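Endoglucanase A (Clostridium acetobutylicum, PDB 3IK2) is an endo-1,4-beta-glucanase of glycoside hydrolase family 44 that probably cleaves internal beta-1,4 linkages in cellulose and related glucans. Local coordinates at residues S182-P185 against I191-D194; P224-F227 against A231-D234; N403-N408 against Q470-D475. All blocks are in the same frame, centred on the assembly; numbering follows the deposited sequence.

Interactions 1 and 2 lie in the domain of the eight-stranded parallel barrel, and interaction 3 lies on the other side of the chain's centre. In chain order, interaction 1 follows barrel strand 174-177, interaction 2 begins on the neighbouring strand 220-226, and interaction 3 comes last: 403-408 leaves helix 393-403, and its partner 470-475 lies on a strand of the largely antiparallel sheet. The centres of interactions 1 and 2 are about 14 Å apart, and the two touch where L183 and S182 pack on F227. The centre of interaction 3 is about 45 Å and 36 Å from theirs. Two contacts therefore shape adjacent loops at the barrel's C-terminal rim, while the third joins barrel to sheet domain.

Interaction 1: S182-P185 against I191-D194; sequences SLWP and IHPD
The carbonyl oxygen of P193 receives a hydrogen bond from a water at 2.7 Å, and the same water donates to P185 O at 2.8 Å, so one molecule ties the two backbones together. The motif is a turn in a long loop of the TIM-like barrel: the chain leaves strand 174-177, makes the short helix 184-187, and doubles back through 191-194 on its way to helix 198-215. P185 suits the first turn of that short helix, where a residue without an N-H costs no helical bond. Its CB rests against D194 O at 3.5 Å, so the ring's hydrocarbon side covers a backbone carbonyl of the returning loop.

Beside this backbone seam lies an aromatic pair. CG of H192 is anti to its own N (chi1 -168°), which turns one face of the imidazole to W184; CB of H192 is 3.8 Å from CB of W184. The indole atom CE3 stands over that face, displaced toward its rim, and the two planes are inclined at 48°, an oblique meeting. Both rings have a polar edge as well as a flat surface, and those edges are used by other residues: H192 NE2 is hydrogen-bonded to E200 of helix 198-215, and W184 NE1 to D178. These bonds limit the rotation of each ring, and the E200 carboxylate would be expected to favour a protonated NE2. The closest approach of the two rings is W184 CE3 to H192 CD2, 3.6 Å, while the CA of P185 directs a C-H toward H192 O at 3.1 Å.

Interaction 2: P224-F227 against A231-D234; sequences PALF and AFND
L226 and A231 meet as aliphatic groups, with CB of L226 4.0 Å from the methyl of A231 and the CD2 branch of L226 approaching the same methyl. A small residue suits position 231, since its methyl takes little space between helix and strand end.

The remaining contacts are aliphatic on aromatic. F232 presents a ring edge to L226: its CE2 is 3.6 Å from L226 CB, which lies near the ring plane, and its CD2 is 3.7 Å from L226 CD1. L226 O also lies in the plane of that ring, at its edge. From F227 comes the other aromatic, whose CD2 reaches the A231 methyl at 3.7 Å. The CG of F227 sits between N and the carbonyl carbon (chi1 87°), a turn that brings the ring round to A231 although the CB itself does not head there.

L276 of strand 273-278 touches both L226 and F232, continuing the apolar cluster. The whole is a strand-to-helix packing at the C-terminal end of strand 220-226, where a short helix, 229-234, folds back over the rim of a (beta/alpha)8 barrel.

Interaction 3: N403-N408 against Q470-D475; sequences NNYDGN and QVWGFD
CB of W472 starts the contact 4.2 Å from CB of Y405, and from there the indole runs out past the edge of the tyrosine ring, offering it a face. With CG anti to the carbonyl carbon (chi1 -68°), the flat group leaves strand 468-475 on the side that faces 403-408. On the five-membered ring, CG lies 3.7 Å from Y405 CD1, CD1 is 3.5 Å from the backbone oxygen of Y405, and NE1 comes to 3.7 Å from D406 CB. The fused bond carries the tightest approach, W472 CD2 to Y405 CD1 at 3.4 Å. Further out, CZ3 meets Y405 CE1 at 3.5 Å, and CH2, the far corner of the indole, still has that same tyrosine carbon for a neighbour.

The pair is therefore edge-to-face: the CD1-CE1 edge of Y405 is directed at the face of W472, with the planes at 61°. Tryptophan offers the broad electron-rich face and tyrosine the C-H edge, a favourable pairing of opposite partial charges. Structurally this joins two domains, because 403-408 carries the chain out of helix 393-403 of the barrel domain, while W472 belongs to the mostly antiparallel beta domain of this family. Y405 also meets the ring of H506, and both Y405 and W472 touch V508, so strand 503-510 packs against the same cluster.

D406 N stands over the indole face as well. From D406 the chain makes an Asx turn: N408 N donates to D406 OD1 at 2.6 Å and 153°, arriving from above the carboxylate plane, and OD2 accepts from S410 OG. With a bond at each oxygen, the carboxylate's rotation is restrained, and G407, at positive phi, lets the backbone curl between D406 and N408.

Interaction 1: S182-P185 against I191-D194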
loop_
_atom_site.group_PDB
_atom_site.type_symbol
_atom_site.label_atom_id
_atom_site.label_comp_id
_atom_site.label_asym_id
_atom_site.label_seq_id
_atom_site.Cartn_x
_atom_site.Cartn_y
_atom_site.Cartn_z
ATOM N N SER A 182 -10.566 14.000 0.094
ATOM C CA SER A 182 -11.321 14.653 1.169
ATOM C C SER A 182 -10.405 15.524 2.050
ATOM O O SER A 182 -10.881 16.359 2.826
ATOM C CB SER A 182 -12.117 13.625 1.998
ATOM O OG SER A 182 -11.323 12.950 2.965
ATOM N N LEU A 183 -9.083 15.346 1.916
ATOM C CA LEU A 183 -8.150 16.224 2.593
ATOM C C LEU A 183 -7.638 17.357 1.706
ATOM O O LEU A 183 -6.811 18.117 2.132
ATOM C CB LEU A 183 -6.962 15.423 3.157
ATOM C CG LEU A 183 -7.299 14.467 4.288
ATOM C CD1 LEU A 183 -5.998 13.921 4.935
ATOM C CD2 LEU A 183 -8.190 15.172 5.301
ATOM N N TRP A 184 -8.131 17.487 0.481
ATOM C CA TRP A 184 -7.643 18.572 -0.384
ATOM C C TRP A 184 -7.702 19.942 0.283
ATOM O O TRP A 184 -6.749 20.680 0.167
ATOM C CB TRP A 184 -8.375 18.628 -1.722
ATOM C CG TRP A 184 -7.957 17.585 -2.706
ATOM C CD1 TRP A 184 -6.764 16.897 -2.739
ATOM C CD2 TRP A 184 -8.724 17.107 -3.812
ATOM N NE1 TRP A 184 -6.753 16.011 -3.783
ATOM C CE2 TRP A 184 -7.936 16.127 -4.475
ATOM C CE3 TRP A 184 -10.001 17.393 -4.298
ATOM C CZ2 TRP A 184 -8.385 15.439 -5.614
ATOM C CZ3 TRP A 184 -10.461 16.682 -5.432
ATOM C CH2 TRP A 184 -9.655 15.729 -6.065
ATOM N N PRO A 185 -8.828 20.295 0.964
ATOM C CA PRO A 185 -8.920 21.635 1.588
ATOM C C PRO A 185 -7.973 21.881 2.762
ATOM O O PRO A 185 -7.645 23.035 3.042
ATOM C CB PRO A 185 -10.383 21.709 2.072
ATOM C CG PRO A 185 -10.779 20.284 2.283
ATOM C CD PRO A 185 -10.068 19.514 1.179
ATOM N N ILE A 191 -4.958 25.169 -3.432
ATOM C CA ILE A 191 -5.455 24.529 -4.659
ATOM C C ILE A 191 -6.978 24.386 -4.588
ATOM O O ILE A 191 -7.682 24.641 -5.551
ATOM C CB ILE A 191 -4.792 23.102 -4.838
ATOM C CG1 ILE A 191 -3.269 23.205 -4.951
ATOM C CG2 ILE A 191 -5.394 22.270 -6.023
ATOM C CD1 ILE A 191 -2.606 21.863 -5.298
ATOM N N HIS A 192 -7.466 23.934 -3.434
ATOM C CA HIS A 192 -8.839 23.482 -3.293
ATOM C C HIS A 192 -9.431 23.911 -1.926
ATOM O O HIS A 192 -9.678 23.042 -1.073
ATOM C CB HIS A 192 -8.898 21.947 -3.463
ATOM C CG HIS A 192 -10.281 21.397 -3.632
ATOM N ND1 HIS A 192 -11.200 21.365 -2.599
ATOM C CD2 HIS A 192 -10.898 20.838 -4.707
ATOM C CE1 HIS A 192 -12.318 20.800 -3.030
ATOM N NE2 HIS A 192 -12.167 20.487 -4.309
ATOM N N PRO A 193 -9.670 25.239 -1.725
ATOM C CA PRO A 193 -10.159 25.813 -0.461
ATOM C C PRO A 193 -11.416 25.127 0.123
ATOM O O PRO A 193 -11.546 25.012 1.345
ATOM C CB PRO A 193 -10.493 27.291 -0.837
ATOM C CG PRO A 193 -10.451 27.381 -2.278
ATOM C CD PRO A 193 -9.462 26.308 -2.723
ATOM N N ASP A 194 -12.320 24.700 -0.743
ATOM C CA ASP A 194 -13.595 24.150 -0.314
ATOM C C ASP A 194 -13.552 22.657 0.013
ATOM O O ASP A 194 -12.753 21.908 -0.524
ATOM C CB ASP A 194 -14.667 24.374 -1.378
ATOM C CG ASP A 194 -14.937 25.862 -1.671
ATOM O OD1 ASP A 194 -14.607 26.766 -0.874
ATOM O OD2 ASP A 194 -15.509 26.115 -2.740
HETATM O O HOH W 1 -9.251 25.334 2.715
#

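Interaction 2: P224-F227 against A231-D234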
loop_
_atom_site.group_PDB
_atom_site.type_symbol
_atom_site.label_atom_id
_atom_site.label_comp_id
_atom_site.label_asym_id
_atom_site.label_seq_id
_atom_site.Cartn_x
_atom_site.Cartn_y
_atom_site.Cartn_z
ATOM N N PRO A 224 -10.469 5.760 -4.364
ATOM C CA PRO A 224 -10.160 7.186 -4.474
ATOM C C PRO A 224 -8.869 7.614 -3.780
ATOM O O PRO A 224 -8.561 8.795 -3.806
ATOM C CB PRO A 224 -11.386 7.863 -3.799
ATOM C CG PRO A 224 -12.268 6.749 -3.335
ATOM C CD PRO A 224 -11.407 5.519 -3.262
ATOM N N ALA A 225 -8.113 6.671 -3.211
ATOM C CA ALA A 225 -6.940 6.954 -2.339
ATOM C C ALA A 225 -7.343 7.720 -1.090
ATOM O O ALA A 225 -6.808 8.790 -0.786
ATOM C CB ALA A 225 -5.793 7.676 -3.095
ATOM N N LEU A 226 -8.277 7.130 -0.353
ATOM C CA LEU A 226 -8.827 7.701 0.864
ATOM C C LEU A 226 -7.826 7.637 2.018
ATOM O O LEU A 226 -7.171 6.608 2.230
ATOM C CB LEU A 226 -10.089 6.932 1.235
ATOM C CG LEU A 226 -11.144 6.851 0.143
ATOM C CD1 LEU A 226 -12.216 5.777 0.510
ATOM C CD2 LEU A 226 -11.751 8.195 -0.113
ATOM N N PHE A 227 -7.729 8.726 2.766
ATOM C CA PHE A 227 -6.701 8.898 3.799
ATOM C C PHE A 227 -6.810 7.960 5.013
ATOM O O PHE A 227 -5.822 7.727 5.720
ATOM C CB PHE A 227 -6.649 10.376 4.233
ATOM C CG PHE A 227 -7.614 10.759 5.355
ATOM C CD1 PHE A 227 -7.256 10.595 6.698
ATOM C CD2 PHE A 227 -8.842 11.343 5.074
ATOM C CE1 PHE A 227 -8.128 10.960 7.719
ATOM C CE2 PHE A 227 -9.719 11.750 6.111
ATOM C CZ PHE A 227 -9.366 11.541 7.417
ATOM N N ALA A 231 -12.660 9.159 6.067
ATOM C CA ALA A 231 -13.025 9.245 4.637
ATOM C C ALA A 231 -13.765 8.038 4.127
ATOM O O ALA A 231 -14.599 8.169 3.234
ATOM C CB ALA A 231 -11.786 9.500 3.764
ATOM N N PHE A 232 -13.446 6.852 4.643
ATOM C CA PHE A 232 -14.180 5.619 4.274
ATOM C C PHE A 232 -15.639 5.745 4.683
ATOM O O PHE A 232 -16.529 5.142 4.069
ATOM C CB PHE A 232 -13.661 4.370 5.020
ATOM C CG PHE A 232 -12.183 4.093 4.873
ATOM C CD1 PHE A 232 -11.597 3.068 5.638
ATOM C CD2 PHE A 232 -11.363 4.829 3.982
ATOM C CE1 PHE A 232 -10.222 2.780 5.524
ATOM C CE2 PHE A 232 -9.991 4.552 3.877
ATOM C CZ PHE A 232 -9.418 3.527 4.654
ATOM N N ASN A 233 -15.855 6.493 5.762
ATOM C CA ASN A 233 -17.098 6.458 6.518
ATOM C C ASN A 233 -18.083 7.421 5.860
ATOM O O ASN A 233 -19.051 6.990 5.213
ATOM C CB ASN A 233 -16.773 6.769 8.005
ATOM C CG ASN A 233 -18.006 6.800 8.931
ATOM O OD1 ASN A 233 -17.919 7.298 10.073
ATOM N ND2 ASN A 233 -19.124 6.281 8.467
ATOM N N ASP A 234 -17.797 8.716 5.959
ATOM C CA ASP A 234 -18.682 9.744 5.424
ATOM C C ASP A 234 -17.923 10.773 4.590
ATOM O O ASP A 234 -18.319 11.938 4.482
ATOM C CB ASP A 234 -19.503 10.394 6.556
ATOM C CG ASP A 234 -18.652 11.045 7.639
ATOM O OD1 ASP A 234 -19.237 11.575 8.599
ATOM O OD2 ASP A 234 -17.406 11.036 7.576
#

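Interaction 3: N403-N408 against Q470-D475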
loop_
_atom_site.group_PDB
_atom_site.type_symbol
_atom_site.label_atom_id
_atom_site.label_comp_id
_atom_site.label_asym_id
_atom_site.label_seq_id
_atom_site.Cartn_x
_atom_site.Cartn_y
_atom_site.Cartn_z
ATOM N N ASN A 403 11.018 -12.217 0.880
ATOM C CA ASN A 403 11.566 -12.354 -0.490
ATOM C C ASN A 403 13.080 -12.251 -0.667
ATOM O O ASN A 403 13.596 -12.275 -1.773
ATOM C CB ASN A 403 10.895 -11.354 -1.424
ATOM C CG ASN A 403 9.418 -11.579 -1.514
ATOM O OD1 ASN A 403 8.986 -12.665 -1.886
ATOM N ND2 ASN A 403 8.627 -10.570 -1.128
ATOM N N ASN A 404 13.794 -12.137 0.425
ATOM C CA ASN A 404 15.229 -12.261 0.344
ATOM C C ASN A 404 15.768 -12.646 1.708
ATOM O O ASN A 404 16.580 -11.950 2.276
ATOM C CB ASN A 404 15.846 -10.967 -0.180
ATOM C CG ASN A 404 17.332 -11.091 -0.409
ATOM O OD1 ASN A 404 17.850 -12.187 -0.585
ATOM N ND2 ASN A 404 18.024 -9.960 -0.427
ATOM N N TYR A 405 15.257 -13.739 2.249
ATOM C CA TYR A 405 15.610 -14.146 3.616
ATOM C C TYR A 405 17.028 -14.718 3.705
ATOM O O TYR A 405 17.685 -14.607 4.738
ATOM C CB TYR A 405 14.593 -15.138 4.163
ATOM C CG TYR A 405 14.359 -16.332 3.267
ATOM C CD1 TYR A 405 15.083 -17.501 3.431
ATOM C CD2 TYR A 405 13.409 -16.297 2.262
ATOM C CE1 TYR A 405 14.858 -18.600 2.614
ATOM C CE2 TYR A 405 13.181 -17.397 1.452
ATOM C CZ TYR A 405 13.906 -18.537 1.637
ATOM O OH TYR A 405 13.692 -19.620 0.809
ATOM N N ASP A 406 17.491 -15.322 2.615
ATOM C CA ASP A 406 18.795 -15.968 2.608
ATOM C C ASP A 406 19.853 -15.131 1.894
ATOM O O ASP A 406 20.976 -15.594 1.705
ATOM C CB ASP A 406 18.694 -17.360 1.975
ATOM C CG ASP A 406 18.306 -17.301 0.516
ATOM O OD1 ASP A 406 18.169 -16.157 -0.006
ATOM O OD2 ASP A 406 18.114 -18.394 -0.091
ATOM N N GLY A 407 19.503 -13.906 1.491
ATOM C CA GLY A 407 20.443 -13.047 0.765
ATOM C C GLY A 407 20.665 -13.487 -0.674
ATOM O O GLY A 407 21.504 -12.924 -1.383
ATOM N N ASN A 408 19.910 -14.494 -1.109
ATOM C CA ASN A 408 20.002 -15.010 -2.471
ATOM C C ASN A 408 18.694 -14.819 -3.210
ATOM O O ASN A 408 18.431 -15.497 -4.196
ATOM C CB ASN A 408 20.373 -16.491 -2.457
ATOM C CG ASN A 408 21.797 -16.734 -1.965
ATOM O OD1 ASN A 408 22.037 -17.659 -1.180
ATOM N ND2 ASN A 408 22.747 -15.900 -2.414
ATOM N N GLN A 470 14.547 -25.783 6.781
ATOM C CA GLN A 470 15.533 -24.733 7.099
ATOM C C GLN A 470 14.830 -23.477 7.606
ATOM O O GLN A 470 13.676 -23.209 7.248
ATOM C CB GLN A 470 16.375 -24.403 5.877
ATOM C CG GLN A 470 17.322 -25.515 5.465
ATOM C CD GLN A 470 18.192 -25.109 4.280
ATOM O OE1 GLN A 470 19.385 -24.912 4.433
ATOM N NE2 GLN A 470 17.589 -24.960 3.104
ATOM N N VAL A 471 15.527 -22.699 8.421
ATOM C CA VAL A 471 14.886 -21.614 9.144
ATOM C C VAL A 471 15.750 -20.352 9.140
ATOM O O VAL A 471 16.932 -20.430 9.427
ATOM C CB VAL A 471 14.565 -22.019 10.614
ATOM C CG1 VAL A 471 13.851 -20.866 11.339
ATOM C CG2 VAL A 471 13.725 -23.331 10.673
ATOM N N TRP A 472 15.140 -19.205 8.800
ATOM C CA TRP A 472 15.810 -17.889 8.831
ATOM C C TRP A 472 14.981 -16.902 9.631
ATOM O O TRP A 472 13.779 -16.926 9.569
ATOM C CB TRP A 472 16.004 -17.320 7.425
ATOM C CG TRP A 472 16.992 -18.064 6.559
ATOM C CD1 TRP A 472 18.296 -17.724 6.294
ATOM C CD2 TRP A 472 16.723 -19.242 5.817
ATOM N NE1 TRP A 472 18.855 -18.644 5.431
ATOM C CE2 TRP A 472 17.909 -19.586 5.126
ATOM C CE3 TRP A 472 15.586 -20.057 5.671
ATOM C CZ2 TRP A 472 17.995 -20.710 4.305
ATOM C CZ3 TRP A 472 15.669 -21.174 4.846
ATOM C CH2 TRP A 472 16.859 -21.488 4.172
ATOM N N GLY A 473 15.623 -15.990 10.346
ATOM C CA GLY A 473 14.855 -15.082 11.193
ATOM C C GLY A 473 15.562 -13.888 11.766
ATOM O O GLY A 473 16.768 -13.757 11.682
ATOM N N PHE A 474 14.763 -13.001 12.350
ATOM C CA PHE A 474 15.252 -11.826 13.037
ATOM C C PHE A 474 14.472 -11.750 14.323
ATOM O O PHE A 474 13.402 -12.369 14.451
ATOM C CB PHE A 474 15.109 -10.530 12.192
ATOM C CG PHE A 474 13.700 -10.183 11.796
ATOM C CD1 PHE A 474 12.915 -9.353 12.608
ATOM C CD2 PHE A 474 13.161 -10.649 10.596
ATOM C CE1 PHE A 474 11.615 -9.015 12.242
ATOM C CE2 PHE A 474 11.860 -10.314 10.224
ATOM C CZ PHE A 474 11.080 -9.485 11.055
ATOM N N ASP A 475 15.018 -10.996 15.271
ATOM C CA ASP A 475 14.511 -10.989 16.628
ATOM C C ASP A 475 14.976 -9.682 17.283
ATOM O O ASP A 475 15.535 -8.805 16.604
ATOM C CB ASP A 475 15.024 -12.239 17.387
ATOM C CG ASP A 475 16.552 -12.351 17.381
ATOM O OD1 ASP A 475 17.250 -11.319 17.280
ATOM O OD2 ASP A 475 17.055 -13.486 17.490
#